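Local structure of alpha-1,3-glucanase (5ZRU) at residues A43-E48 / R80-D85; S115-S120 / R289-E294; G130-F135 / R465-G470; N373-L378 / A433-T438. The protein hydrolyses alpha-1,3-glucan as a family 87 glycoside hydrolase, this chain being the catalytic part of a longer polypeptide that probably also binds carbohydrate. One frame throughout, in Å; residues are numbered along the deposited sequence.

Two of the four contacts each lie within a single domain and two bridge domains, and their chemistry follows that division. Interaction 1 is buried in the D1 beta domain and interaction 4 in the D2 beta-helix; each relies on a direct arginine grip, on a carbonyl in the first and a carboxylate in the second. Interactions 2 and 3 are only partly buried and join D1 to D2 loops: interaction 2 works mainly through water and a calcium ion, interaction 3 through two stacked arginines with bridging waters. Their D1 segments belong to neighbouring strands, 117-119 and 132-144, of the sheet that interaction 1 also reaches. A long, weak ion pair between Arg291 and Asp375 links interactions 2 and 4.

Interaction 1 of 4, residues A43-E48 / R80-D85; sequences ALTASE and RFTMPD
In the D1 domain, built of antiparallel sheets, consistent with the galactose-binding-domain clan to which it is assigned, the 3-10 turn ending at Glu48 is tied to strand 76-82 by Arg80. The Arg80 chain runs extended from CG to NE, with CG anti to the backbone N (chi1 -172°), and presents its far end to one carbonyl. NH1 and NH2 each donate to Glu48 O, at 2.9 Å from NH1 and 2.9 Å from NH2, and the oxygen sits in the guanidinium plane. Because both bonds converge on one atom, neither is straight: 147° from NH1 and 143° from NH2. A smaller apolar touch brings Thr45 and Thr82 tip to tip, with Thr45 CG2 4.1 Å from Thr82 CG2. Around the pair, Arg136 forms a salt bridge with Glu48, while Asp169, a calcium ligand, does so with Arg80 NH1 and Asn372 accepts from NH2. The forked grip thus fixes the buried guanidinium in rotation, and its charge, offset by Asp169, would be expected to polarise the Glu48 carbonyl.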
loop_
_atom_site.group_PDB
_atom_site.type_symbol
_atom_site.label_atom_id
_atom_site.label_comp_id
_atom_site.label_asym_id
_atom_site.label_seq_id
_atom_site.Cartn_x
_atom_site.Cartn_y
_atom_site.Cartn_z
ATOM N N ALA A 43 19.185 -8.787 1.977
ATOM C CA ALA A 43 19.383 -9.928 2.857
ATOM C C ALA A 43 19.073 -9.578 4.307
ATOM O O ALA A 43 18.791 -10.483 5.098
ATOM C CB ALA A 43 20.814 -10.452 2.741
ATOM N N LEU A 44 19.109 -8.295 4.665
ATOM C CA LEU A 44 18.915 -7.857 6.046
ATOM C C LEU A 44 17.461 -7.474 6.277
ATOM O O LEU A 44 16.883 -6.716 5.490
ATOM C CB LEU A 44 19.812 -6.661 6.367
ATOM C CG LEU A 44 21.319 -6.844 6.200
ATOM C CD1 LEU A 44 22.023 -5.497 6.281
ATOM C CD2 LEU A 44 21.839 -7.799 7.269
ATOM N N THR A 45 16.880 -7.986 7.367
ATOM C CA THR A 45 15.512 -7.620 7.725
ATOM C C THR A 45 15.343 -6.106 7.781
ATOM O O THR A 45 14.298 -5.564 7.382
ATOM C CB THR A 45 15.148 -8.264 9.070
ATOM O OG1 THR A 45 15.230 -9.692 8.948
ATOM C CG2 THR A 45 13.722 -7.879 9.509
ATOM N N ALA A 46 16.384 -5.394 8.225
ATOM C CA ALA A 46 16.278 -3.950 8.369
ATOM C C ALA A 46 16.092 -3.223 7.036
ATOM O O ALA A 46 15.684 -2.057 7.045
ATOM C CB ALA A 46 17.513 -3.406 9.093
ATOM N N SER A 47 16.366 -3.872 5.894
ATOM C CA SER A 47 16.109 -3.227 4.604
ATOM C C SER A 47 14.637 -2.886 4.413
ATOM O O SER A 47 14.310 -1.997 3.609
ATOM C CB SER A 47 16.567 -4.112 3.438
ATOM O OG SER A 47 15.806 -5.312 3.365
ATOM N N GLU A 48 13.739 -3.568 5.125
ATOM C CA GLU A 48 12.314 -3.286 5.030
ATOM C C GLU A 48 11.776 -2.460 6.194
ATOM O O GLU A 48 10.565 -2.219 6.251
ATOM C CB GLU A 48 11.522 -4.597 4.928
ATOM C CG GLU A 48 11.735 -5.355 3.623
ATOM C CD GLU A 48 10.765 -6.503 3.497
ATOM O OE1 GLU A 48 9.616 -6.284 3.042
ATOM O OE2 GLU A 48 11.134 -7.622 3.889
ATOM N N ARG A 80 4.197 -1.151 13.784
ATOM C CA ARG A 80 4.828 -1.901 12.704
ATOM C C ARG A 80 5.970 -2.712 13.300
ATOM O O ARG A 80 6.861 -2.151 13.955
ATOM C CB ARG A 80 5.320 -0.981 11.589
ATOM C CG ARG A 80 5.812 -1.744 10.353
ATOM C CD ARG A 80 5.998 -0.806 9.178
ATOM N NE ARG A 80 6.276 -1.531 7.941
ATOM C CZ ARG A 80 7.492 -1.729 7.443
ATOM N NH1 ARG A 80 8.566 -1.258 8.072
ATOM N NH2 ARG A 80 7.632 -2.395 6.301
ATOM N N PHE A 81 5.935 -4.026 13.082
ATOM C CA PHE A 81 6.797 -4.960 13.798
ATOM C C PHE A 81 7.245 -6.062 12.847
ATOM O O PHE A 81 6.688 -6.236 11.757
ATOM C CB PHE A 81 6.061 -5.597 14.994
ATOM C CG PHE A 81 5.040 -6.619 14.571
ATOM C CD1 PHE A 81 3.792 -6.213 14.130
ATOM C CD2 PHE A 81 5.353 -7.971 14.542
ATOM C CE1 PHE A 81 2.850 -7.141 13.691
ATOM C CE2 PHE A 81 4.435 -8.905 14.099
ATOM C CZ PHE A 81 3.168 -8.490 13.674
ATOM N N THR A 82 8.231 -6.851 13.293
ATOM C CA THR A 82 8.608 -8.082 12.604
ATOM C C THR A 82 8.800 -9.189 13.635
ATOM O O THR A 82 9.161 -8.929 14.787
ATOM C CB THR A 82 9.902 -7.913 11.766
ATOM O OG1 THR A 82 10.258 -9.169 11.166
ATOM C CG2 THR A 82 11.064 -7.457 12.652
ATOM N N MET A 83 8.536 -10.423 13.217
ATOM C CA MET A 83 8.822 -11.607 14.017
ATOM C C MET A 83 9.081 -12.761 13.055
ATOM O O MET A 83 8.719 -12.683 11.881
ATOM C CB MET A 83 7.668 -11.935 14.982
ATOM C CG MET A 83 6.396 -12.421 14.293
ATOM S SD MET A 83 5.032 -12.612 15.458
ATOM C CE MET A 83 5.394 -14.168 16.265
ATOM N N PRO A 84 9.737 -13.828 13.521
ATOM C CA PRO A 84 10.155 -14.882 12.584
ATOM C C PRO A 84 8.976 -15.654 12.014
ATOM O O PRO A 84 7.922 -15.798 12.642
ATOM C CB PRO A 84 11.035 -15.804 13.446
ATOM C CG PRO A 84 11.308 -15.035 14.724
ATOM C CD PRO A 84 10.133 -14.130 14.905
ATOM N N ASP A 85 9.187 -16.174 10.810
ATOM C CA ASP A 85 8.327 -17.177 10.202
ATOM C C ASP A 85 8.631 -18.557 10.800
ATOM O O ASP A 85 9.665 -18.775 11.448
ATOM C CB ASP A 85 8.553 -17.176 8.681
ATOM C CG ASP A 85 7.423 -17.837 7.888
ATOM O OD1 ASP A 85 6.398 -18.231 8.470
ATOM O OD2 ASP A 85 7.578 -17.956 6.654
#

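Interaction 2 of 4, residues S115-S120 / R289-E294. With CA (calcium ion), chain I; ZN (zinc ion), chain G.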
loop_
_atom_site.group_PDB
_atom_site.type_symbol
_atom_site.label_atom_id
_atom_site.label_comp_id
_atom_site.label_asym_id
_atom_site.label_seq_id
_atom_site.Cartn_x
_atom_site.Cartn_y
_atom_site.Cartn_z
ATOM N N SER A 115 2.433 -12.301 6.978
ATOM C CA SER A 115 3.612 -11.742 6.342
ATOM C C SER A 115 4.521 -12.873 5.864
ATOM O O SER A 115 4.163 -14.054 5.934
ATOM C CB SER A 115 4.313 -10.790 7.321
ATOM O OG SER A 115 4.518 -11.422 8.589
ATOM N N TRP A 116 5.701 -12.502 5.358
ATOM C CA TRP A 116 6.758 -13.378 4.843
ATOM C C TRP A 116 6.371 -14.047 3.525
ATOM O O TRP A 116 5.501 -14.927 3.486
ATOM C CB TRP A 116 7.173 -14.429 5.884
ATOM C CG TRP A 116 7.860 -13.811 7.073
ATOM C CD1 TRP A 116 7.255 -13.277 8.174
ATOM C CD2 TRP A 116 9.274 -13.649 7.276
ATOM N NE1 TRP A 116 8.200 -12.793 9.046
ATOM C CE2 TRP A 116 9.445 -13.000 8.517
ATOM C CE3 TRP A 116 10.413 -13.988 6.528
ATOM C CZ2 TRP A 116 10.705 -12.699 9.043
ATOM C CZ3 TRP A 116 11.666 -13.680 7.049
ATOM C CH2 TRP A 116 11.799 -13.034 8.291
ATOM N N GLN A 117 7.016 -13.598 2.449
ATOM C CA GLN A 117 6.908 -14.139 1.098
ATOM C C GLN A 117 8.317 -14.319 0.556
ATOM O O GLN A 117 9.199 -13.508 0.840
ATOM C CB GLN A 117 6.120 -13.204 0.168
ATOM C CG GLN A 117 4.643 -13.084 0.507
ATOM C CD GLN A 117 3.855 -14.250 -0.052
ATOM O OE1 GLN A 117 3.445 -14.218 -1.208
ATOM N NE2 GLN A 117 3.647 -15.288 0.762
ATOM N N TYR A 118 8.526 -15.369 -0.248
ATOM C CA TYR A 118 9.878 -15.810 -0.571
ATOM C C TYR A 118 10.086 -15.869 -2.083
ATOM O O TYR A 118 9.224 -16.359 -2.818
ATOM C CB TYR A 118 10.160 -17.177 0.083
ATOM C CG TYR A 118 10.057 -17.151 1.596
ATOM C CD1 TYR A 118 11.169 -16.842 2.382
ATOM C CD2 TYR A 118 8.850 -17.438 2.243
ATOM C CE1 TYR A 118 11.082 -16.819 3.762
ATOM C CE2 TYR A 118 8.754 -17.420 3.628
ATOM C CZ TYR A 118 9.875 -17.106 4.380
ATOM O OH TYR A 118 9.786 -17.084 5.751
ATOM N N PHE A 119 11.238 -15.379 -2.546
ATOM C CA PHE A 119 11.450 -15.154 -3.974
ATOM C C PHE A 119 12.704 -15.852 -4.478
ATOM O O PHE A 119 13.819 -15.505 -4.079
ATOM C CB PHE A 119 11.519 -13.653 -4.271
ATOM C CG PHE A 119 10.198 -12.959 -4.083
ATOM C CD1 PHE A 119 9.270 -12.914 -5.118
ATOM C CD2 PHE A 119 9.859 -12.406 -2.853
ATOM C CE1 PHE A 119 8.031 -12.299 -4.941
ATOM C CE2 PHE A 119 8.623 -11.785 -2.664
ATOM C CZ PHE A 119 7.706 -11.738 -3.706
ATOM N N SER A 120 12.514 -16.820 -5.375
ATOM C CA SER A 120 13.582 -17.332 -6.227
ATOM C C SER A 120 13.332 -17.009 -7.693
ATOM O O SER A 120 14.124 -17.398 -8.560
ATOM C CB SER A 120 13.736 -18.844 -6.033
ATOM O OG SER A 120 12.496 -19.500 -6.211
ATOM N N ARG A 289 -2.841 -16.042 3.574
ATOM C CA ARG A 289 -1.382 -16.016 3.634
ATOM C C ARG A 289 -0.711 -16.304 2.301
ATOM O O ARG A 289 0.525 -16.372 2.257
ATOM C CB ARG A 289 -0.854 -17.014 4.676
ATOM C CG ARG A 289 -1.303 -18.457 4.449
ATOM C CD ARG A 289 -0.546 -19.432 5.373
ATOM N NE ARG A 289 0.797 -19.773 4.898
ATOM C CZ ARG A 289 1.053 -20.714 3.996
ATOM N NH1 ARG A 289 0.053 -21.401 3.454
ATOM N NH2 ARG A 289 2.307 -20.959 3.623
ATOM N N SER A 290 -1.472 -16.466 1.219
ATOM C CA SER A 290 -0.907 -16.796 -0.083
ATOM C C SER A 290 -1.616 -16.025 -1.190
ATOM O O SER A 290 -2.825 -15.785 -1.129
ATOM C CB SER A 290 -1.007 -18.307 -0.363
ATOM O OG SER A 290 -0.614 -18.613 -1.696
ATOM N N ARG A 291 -0.850 -15.660 -2.220
ATOM C CA ARG A 291 -1.412 -15.118 -3.453
ATOM C C ARG A 291 -2.035 -16.179 -4.348
ATOM O O ARG A 291 -2.705 -15.817 -5.325
ATOM C CB ARG A 291 -0.333 -14.388 -4.265
ATOM C CG ARG A 291 0.063 -13.037 -3.729
ATOM C CD ARG A 291 0.917 -12.273 -4.747
ATOM N NE ARG A 291 0.150 -11.869 -5.925
ATOM C CZ ARG A 291 0.637 -11.092 -6.887
ATOM N NH1 ARG A 291 1.882 -10.640 -6.802
ATOM N NH2 ARG A 291 -0.118 -10.754 -7.924
ATOM N N TYR A 292 -1.812 -17.461 -4.056
ATOM C CA TYR A 292 -2.317 -18.558 -4.886
ATOM C C TYR A 292 -1.996 -18.343 -6.368
ATOM O O TYR A 292 -2.840 -18.554 -7.243
ATOM C CB TYR A 292 -3.825 -18.736 -4.693
ATOM C CG TYR A 292 -4.253 -19.290 -3.349
ATOM C CD1 TYR A 292 -4.209 -20.658 -3.092
ATOM C CD2 TYR A 292 -4.754 -18.452 -2.356
ATOM C CE1 TYR A 292 -4.634 -21.171 -1.884
ATOM C CE2 TYR A 292 -5.175 -18.958 -1.142
ATOM C CZ TYR A 292 -5.113 -20.319 -0.911
ATOM O OH TYR A 292 -5.537 -20.839 0.293
ATOM N N GLY A 293 -0.775 -17.886 -6.653
ATOM C CA GLY A 293 -0.348 -17.634 -8.020
ATOM C C GLY A 293 -1.291 -16.802 -8.875
ATOM O O GLY A 293 -1.626 -17.199 -9.995
ATOM N N GLU A 294 -1.715 -15.644 -8.364
ATOM C CA GLU A 294 -2.663 -14.727 -9.005
ATOM C C GLU A 294 -4.078 -15.290 -9.120
ATOM O O GLU A 294 -4.930 -14.676 -9.782
ATOM C CB GLU A 294 -2.188 -14.282 -10.395
ATOM C CG GLU A 294 -0.809 -13.655 -10.409
ATOM C CD GLU A 294 0.257 -14.582 -10.971
ATOM O OE1 GLU A 294 0.942 -15.253 -10.175
ATOM O OE2 GLU A 294 0.407 -14.643 -12.207
HETATM CA CA CA I . 3.977 -16.119 4.924
HETATM ZN ZN ZN G . 1.942 -15.815 -12.872
HETATM O O HOH W 1 1.921 -16.203 -2.404
HETATM O O HOH W 2 3.321 -17.545 3.009
HETATM O O HOH W 3 2.309 -14.852 3.824
HETATM O O HOH W 4 2.275 -17.552 6.012
HETATM O O HOH W 5 2.226 -15.203 -15.174
HETATM O O HOH W 6 5.576 -17.865 4.813
#
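Direct contact between Gln117 and the 289-294 loop is slight. Gln117 NE2 comes within 3.6 Å of Arg289 O, and OE1 lies 4.4 Å from Arg291 CG. A bend at chi2 (-81°) turns the amide back to the preceding residue, where NE2 makes a weak bond to Trp116 O, while Asp126 takes the stronger one from the same nitrogen.

Water carries more of the contact. Water 1 donates to Gln117 OE1 at 2.8 Å and accepts from Arg291 N at 2.8 Å, joining amide and loop backbone. Around Arg289, water 3 donates to its carbonyl oxygen and water 4 accepts from NE, in the plane of the guanidinium, whose NH2 is held by Gly89 O.

Calcium coordination holds the waters around Arg289. The ion is bound by Ser115 O at 2.3 Å and Trp116 O at 2.4 Å, and waters 2, 3, 4 and 6 are also ligands; Arg289 therefore belongs to its second shell. Farther along the loop, after an ST turn in which Ser290 OG accepts from Tyr292 N, Glu294 OE2 binds a zinc ion at 2.0 Å, together with His123. Here a D1 strand meets a loop of the D2 beta-helix at a domain junction that zinc bridges directly, through His123 and Glu294, and calcium only through its waters.

Interaction 3 of 4, residues G130-F135 / R465-G470; sequences GGRPLF and RDLYNG
Two arginines lie flat on one another here: the guanidinium groups of Arg132 and Arg465 stack with centres 3.8 Å apart and planes 25° from parallel. Their extended chains slide past each other in opposite directions, which puts Arg132 NE over the centre of the Arg465 group, 3.3 Å from Arg465 CZ. Neutral acceptors at the edges, waters and amide oxygens, probably ease the closeness of the two like charges. Water 7 joins Arg132 NH2 to Arg465 O, and water 8, 2.9 Å from Arg132 NH2, donates to Asn469 OD1. That same Asn469 oxygen lies in the Arg465 guanidinium plane and accepts from Arg465 NE at 3.2 Å, in a nearly straight bond of 173°, while Gln42 accepts from Arg132 NH1. A methyl of Leu467, CD2, packs 3.9 Å from Arg132 NH2.

The loop that presents these groups is pinned from within. Asp466 OD1 accepts from Tyr468 N, an Asx turn, and from Gly470 N, the two donors approaching opposite faces of the carboxylate, whose other oxygen pairs with Arg472. Asp466 to Asn469 also forms a type I beta turn. Together these features make a domain interface in which a side chain at the start of D1 strand 132-144 reaches a tight turn between two strands of the D2 beta-helix.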
loop_
_atom_site.group_PDB
_atom_site.type_symbol
_atom_site.label_atom_id
_atom_site.label_comp_id
_atom_site.label_asym_id
_atom_site.label_seq_id
_atom_site.Cartn_x
_atom_site.Cartn_y
_atom_site.Cartn_z
ATOM N N GLY A 130 11.375 -21.614 -0.488
ATOM C CA GLY A 130 11.108 -21.078 -1.803
ATOM C C GLY A 130 11.915 -19.874 -2.250
ATOM O O GLY A 130 11.691 -19.396 -3.369
ATOM N N GLY A 131 12.829 -19.350 -1.438
ATOM C CA GLY A 131 13.661 -18.248 -1.886
ATOM C C GLY A 131 13.976 -17.274 -0.759
ATOM O O GLY A 131 13.841 -17.594 0.421
ATOM N N ARG A 132 14.426 -16.066 -1.159
ATOM C CA ARG A 132 14.802 -15.038 -0.189
ATOM C C ARG A 132 13.569 -14.276 0.307
ATOM O O ARG A 132 12.598 -14.098 -0.432
ATOM C CB ARG A 132 15.804 -14.059 -0.798
ATOM C CG ARG A 132 15.270 -13.207 -1.950
ATOM C CD ARG A 132 16.389 -12.337 -2.497
ATOM N NE ARG A 132 15.993 -11.539 -3.650
ATOM C CZ ARG A 132 15.489 -10.311 -3.566
ATOM N NH1 ARG A 132 15.310 -9.747 -2.376
ATOM N NH2 ARG A 132 15.178 -9.642 -4.671
ATOM N N PRO A 133 13.586 -13.817 1.559
ATOM C CA PRO A 133 12.370 -13.247 2.156
ATOM C C PRO A 133 12.168 -11.770 1.847
ATOM O O PRO A 133 13.117 -10.979 1.814
ATOM C CB PRO A 133 12.601 -13.452 3.660
ATOM C CG PRO A 133 14.091 -13.305 3.802
ATOM C CD PRO A 133 14.649 -14.005 2.562
ATOM N N LEU A 134 10.899 -11.417 1.617
ATOM C CA LEU A 134 10.381 -10.055 1.690
ATOM C C LEU A 134 9.078 -10.109 2.484
ATOM O O LEU A 134 8.678 -11.174 2.968
ATOM C CB LEU A 134 10.178 -9.447 0.293
ATOM C CG LEU A 134 11.451 -9.229 -0.538
ATOM C CD1 LEU A 134 11.082 -8.745 -1.954
ATOM C CD2 LEU A 134 12.371 -8.231 0.133
ATOM N N PHE A 135 8.410 -8.956 2.632
ATOM C CA PHE A 135 7.230 -8.860 3.506
ATOM C C PHE A 135 7.598 -9.282 4.933
ATOM O O PHE A 135 6.862 -10.014 5.594
ATOM C CB PHE A 135 6.070 -9.713 2.956
ATOM C CG PHE A 135 4.686 -9.366 3.511
ATOM C CD1 PHE A 135 4.500 -8.367 4.459
ATOM C CD2 PHE A 135 3.572 -10.065 3.061
ATOM C CE1 PHE A 135 3.213 -8.075 4.952
ATOM C CE2 PHE A 135 2.290 -9.777 3.537
ATOM C CZ PHE A 135 2.112 -8.784 4.492
ATOM N N ARG A 465 18.309 -4.075 -7.030
ATOM C CA ARG A 465 17.925 -5.493 -7.099
ATOM C C ARG A 465 16.403 -5.650 -7.052
ATOM O O ARG A 465 15.822 -5.868 -5.983
ATOM C CB ARG A 465 18.590 -6.279 -5.983
ATOM C CG ARG A 465 18.468 -7.776 -6.209
ATOM C CD ARG A 465 18.920 -8.575 -5.020
ATOM N NE ARG A 465 18.865 -10.003 -5.328
ATOM C CZ ARG A 465 19.162 -10.959 -4.455
ATOM N NH1 ARG A 465 19.520 -10.632 -3.230
ATOM N NH2 ARG A 465 19.091 -12.235 -4.810
ATOM N N ASP A 466 15.767 -5.579 -8.216
ATOM C CA ASP A 466 14.373 -5.982 -8.317
ATOM C C ASP A 466 14.329 -7.508 -8.384
ATOM O O ASP A 466 15.323 -8.189 -8.116
ATOM C CB ASP A 466 13.684 -5.288 -9.493
ATOM C CG ASP A 466 14.229 -5.701 -10.854
ATOM O OD1 ASP A 466 15.101 -6.588 -10.937
ATOM O OD2 ASP A 466 13.744 -5.135 -11.860
ATOM N N LEU A 467 13.181 -8.071 -8.750
ATOM C CA LEU A 467 13.063 -9.526 -8.767
ATOM C C LEU A 467 13.743 -10.163 -9.973
ATOM O O LEU A 467 13.769 -11.398 -10.065
ATOM C CB LEU A 467 11.590 -9.929 -8.708
ATOM C CG LEU A 467 10.931 -9.537 -7.376
ATOM C CD1 LEU A 467 9.470 -9.937 -7.376
ATOM C CD2 LEU A 467 11.663 -10.204 -6.211
ATOM N N TYR A 468 14.268 -9.350 -10.894
ATOM C CA TYR A 468 15.109 -9.793 -12.000
ATOM C C TYR A 468 16.580 -9.486 -11.737
ATOM O O TYR A 468 17.400 -9.513 -12.666
ATOM C CB TYR A 468 14.628 -9.159 -13.308
ATOM C CG TYR A 468 13.147 -9.360 -13.457
ATOM C CD1 TYR A 468 12.637 -10.591 -13.844
ATOM C CD2 TYR A 468 12.250 -8.338 -13.146
ATOM C CE1 TYR A 468 11.277 -10.802 -13.936
ATOM C CE2 TYR A 468 10.883 -8.535 -13.252
ATOM C CZ TYR A 468 10.403 -9.770 -13.641
ATOM O OH TYR A 468 9.045 -9.984 -13.739
ATOM N N ASN A 469 16.922 -9.206 -10.478
ATOM C CA ASN A 469 18.299 -8.927 -10.070
ATOM C C ASN A 469 18.867 -7.719 -10.811
ATOM O O ASN A 469 20.056 -7.668 -11.129
ATOM C CB ASN A 469 19.186 -10.158 -10.276
ATOM C CG ASN A 469 19.052 -11.171 -9.160
ATOM O OD1 ASN A 469 18.186 -11.055 -8.288
ATOM N ND2 ASN A 469 19.922 -12.183 -9.177
ATOM N N GLY A 470 18.013 -6.722 -11.085
ATOM C CA GLY A 470 18.433 -5.552 -11.823
ATOM C C GLY A 470 18.021 -4.257 -11.146
ATOM O O GLY A 470 17.159 -4.229 -10.258
HETATM O O HOH W 7 13.616 -7.172 -4.698
HETATM O O HOH W 8 15.902 -11.419 -6.806
#

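Interaction 4 of 4, residues N373-L378 / A433-T438. With CA (calcium ion), chain J.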
loop_
_atom_site.group_PDB
_atom_site.type_symbol
_atom_site.label_atom_id
_atom_site.label_comp_id
_atom_site.label_asym_id
_atom_site.label_seq_id
_atom_site.Cartn_x
_atom_site.Cartn_y
_atom_site.Cartn_z
ATOM N N ASN A 373 2.854 -2.998 0.799
ATOM C CA ASN A 373 2.154 -3.887 -0.122
ATOM C C ASN A 373 3.131 -4.603 -1.055
ATOM O O ASN A 373 4.249 -4.141 -1.303
ATOM C CB ASN A 373 1.111 -3.096 -0.924
ATOM C CG ASN A 373 0.005 -2.552 -0.038
ATOM O OD1 ASN A 373 -0.755 -3.318 0.543
ATOM N ND2 ASN A 373 -0.084 -1.223 0.080
ATOM N N GLY A 374 2.683 -5.743 -1.585
ATOM C CA GLY A 374 3.554 -6.653 -2.312
ATOM C C GLY A 374 3.497 -6.587 -3.821
ATOM O O GLY A 374 3.857 -7.552 -4.509
ATOM N N ASP A 375 3.053 -5.447 -4.338
ATOM C CA ASP A 375 3.066 -5.127 -5.759
ATOM C C ASP A 375 2.838 -3.618 -5.826
ATOM O O ASP A 375 2.974 -2.930 -4.807
ATOM C CB ASP A 375 2.027 -5.984 -6.509
ATOM C CG ASP A 375 2.438 -6.300 -7.945
ATOM O OD1 ASP A 375 2.713 -5.362 -8.712
ATOM O OD2 ASP A 375 2.473 -7.493 -8.308
ATOM N N ASP A 376 2.493 -3.090 -6.997
ATOM C CA ASP A 376 2.332 -1.639 -7.099
ATOM C C ASP A 376 1.360 -1.129 -6.041
ATOM O O ASP A 376 0.285 -1.703 -5.847
ATOM C CB ASP A 376 1.826 -1.247 -8.485
ATOM C CG ASP A 376 2.813 -1.583 -9.576
ATOM O OD1 ASP A 376 3.935 -1.033 -9.550
ATOM O OD2 ASP A 376 2.468 -2.405 -10.450
ATOM N N GLY A 377 1.740 -0.048 -5.365
ATOM C CA GLY A 377 0.891 0.514 -4.327
ATOM C C GLY A 377 -0.428 0.982 -4.909
ATOM O O GLY A 377 -1.504 0.554 -4.486
ATOM N N LEU A 378 -0.337 1.851 -5.910
ATOM C CA LEU A 378 -1.488 2.353 -6.649
ATOM C C LEU A 378 -1.191 2.181 -8.130
ATOM O O LEU A 378 -0.177 2.689 -8.620
ATOM C CB LEU A 378 -1.754 3.829 -6.323
ATOM C CG LEU A 378 -1.892 4.204 -4.839
ATOM C CD1 LEU A 378 -2.001 5.715 -4.702
ATOM C CD2 LEU A 378 -3.101 3.513 -4.196
ATOM N N ALA A 433 9.660 4.520 -6.746
ATOM C CA ALA A 433 8.531 5.317 -6.282
ATOM C C ALA A 433 7.453 5.389 -7.350
ATOM O O ALA A 433 6.259 5.280 -7.049
ATOM C CB ALA A 433 8.972 6.728 -5.897
ATOM N N ILE A 434 7.865 5.551 -8.607
ATOM C CA ILE A 434 6.974 5.705 -9.748
ATOM C C ILE A 434 7.506 4.838 -10.879
ATOM O O ILE A 434 8.705 4.881 -11.177
ATOM C CB ILE A 434 6.900 7.170 -10.222
ATOM C CG1 ILE A 434 6.182 8.053 -9.206
ATOM C CG2 ILE A 434 6.216 7.262 -11.588
ATOM C CD1 ILE A 434 6.397 9.526 -9.475
ATOM N N ARG A 435 6.622 4.074 -11.528
ATOM C CA ARG A 435 7.034 3.354 -12.722
ATOM C C ARG A 435 5.943 3.425 -13.781
ATOM O O ARG A 435 4.752 3.568 -13.482
ATOM C CB ARG A 435 7.407 1.886 -12.426
ATOM C CG ARG A 435 6.234 0.919 -12.272
ATOM C CD ARG A 435 6.751 -0.504 -12.076
ATOM N NE ARG A 435 5.661 -1.444 -11.817
ATOM C CZ ARG A 435 5.731 -2.747 -12.068
ATOM N NH1 ARG A 435 6.839 -3.268 -12.589
ATOM N NH2 ARG A 435 4.691 -3.532 -11.807
ATOM N N MET A 436 6.375 3.364 -15.034
ATOM C CA MET A 436 5.478 3.134 -16.157
ATOM C C MET A 436 6.124 2.069 -17.023
ATOM O O MET A 436 7.344 2.080 -17.197
ATOM C CB MET A 436 5.245 4.410 -16.965
ATOM C CG MET A 436 4.690 5.579 -16.149
ATOM S SD MET A 436 4.479 7.073 -17.151
ATOM C CE MET A 436 3.190 6.577 -18.287
ATOM N N ASN A 437 5.328 1.141 -17.544
ATOM C CA ASN A 437 5.856 0.247 -18.569
ATOM C C ASN A 437 4.728 -0.129 -19.517
ATOM O O ASN A 437 3.559 0.185 -19.280
ATOM C CB ASN A 437 6.559 -0.990 -17.965
ATOM C CG ASN A 437 5.616 -1.979 -17.276
ATOM O OD1 ASN A 437 4.503 -2.239 -17.720
ATOM N ND2 ASN A 437 6.100 -2.571 -16.180
ATOM N N THR A 438 5.099 -0.798 -20.613
ATOM C CA THR A 438 4.132 -1.336 -21.559
ATOM C C THR A 438 4.215 -2.862 -21.609
ATOM O O THR A 438 3.942 -3.474 -22.645
ATOM C CB THR A 438 4.325 -0.724 -22.951
ATOM O OG1 THR A 438 5.686 -0.899 -23.385
ATOM C CG2 THR A 438 4.019 0.778 -22.921
HETATM CA CA CA J . 0.285 -5.609 -9.582
HETATM O O HOH W 9 4.242 -6.300 -11.145
HETATM O O HOH W 10 -0.508 -7.729 -9.224
HETATM O O HOH W 11 0.304 -3.735 -10.447
HETATM O O HOH W 12 1.649 -6.454 -11.028
HETATM O O HOH W 13 -1.192 -6.550 -11.050
#
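Arg435 reaches across to Asp376 by way of an extended chain. From CB, the first torsion sets CG between the backbone N and the carbonyl carbon (chi1 79°), and the side chain touches Ala407, Ala408 and Ala411 on its way. CD passes 3.8 Å from Asp376 OD1. At NE the polar grip begins: it donates to the syn lone pair of Asp376 OD1 at 2.9 Å, with that oxygen tilted 29° from the guanidinium plane. Ala408 N shares OD1. The two segments lie two rungs apart in the right-handed parallel beta-helix expected of the pectate-lyase-like clan: strand 378-381, which 373-378 leads into, pairs with 411-412, and that strand with 435-437. Beyond CZ, NH2 completes a side-on salt bridge, meeting Asp376 OD2 in the guanidinium plane at 2.8 Å, with a nearly straight N-H...O angle of 171°. NH2 also donates a hydrogen bond to water 9, 2.9 Å away, which donates in turn to Asp375 OD1. The latter binds the calcium ion at 2.6 Å, alongside Asp352, and accepts from Asp376 N on its anti lone pair. Asp376 OD2 receives a bond, doubtfully short, from water 11, itself a calcium ligand.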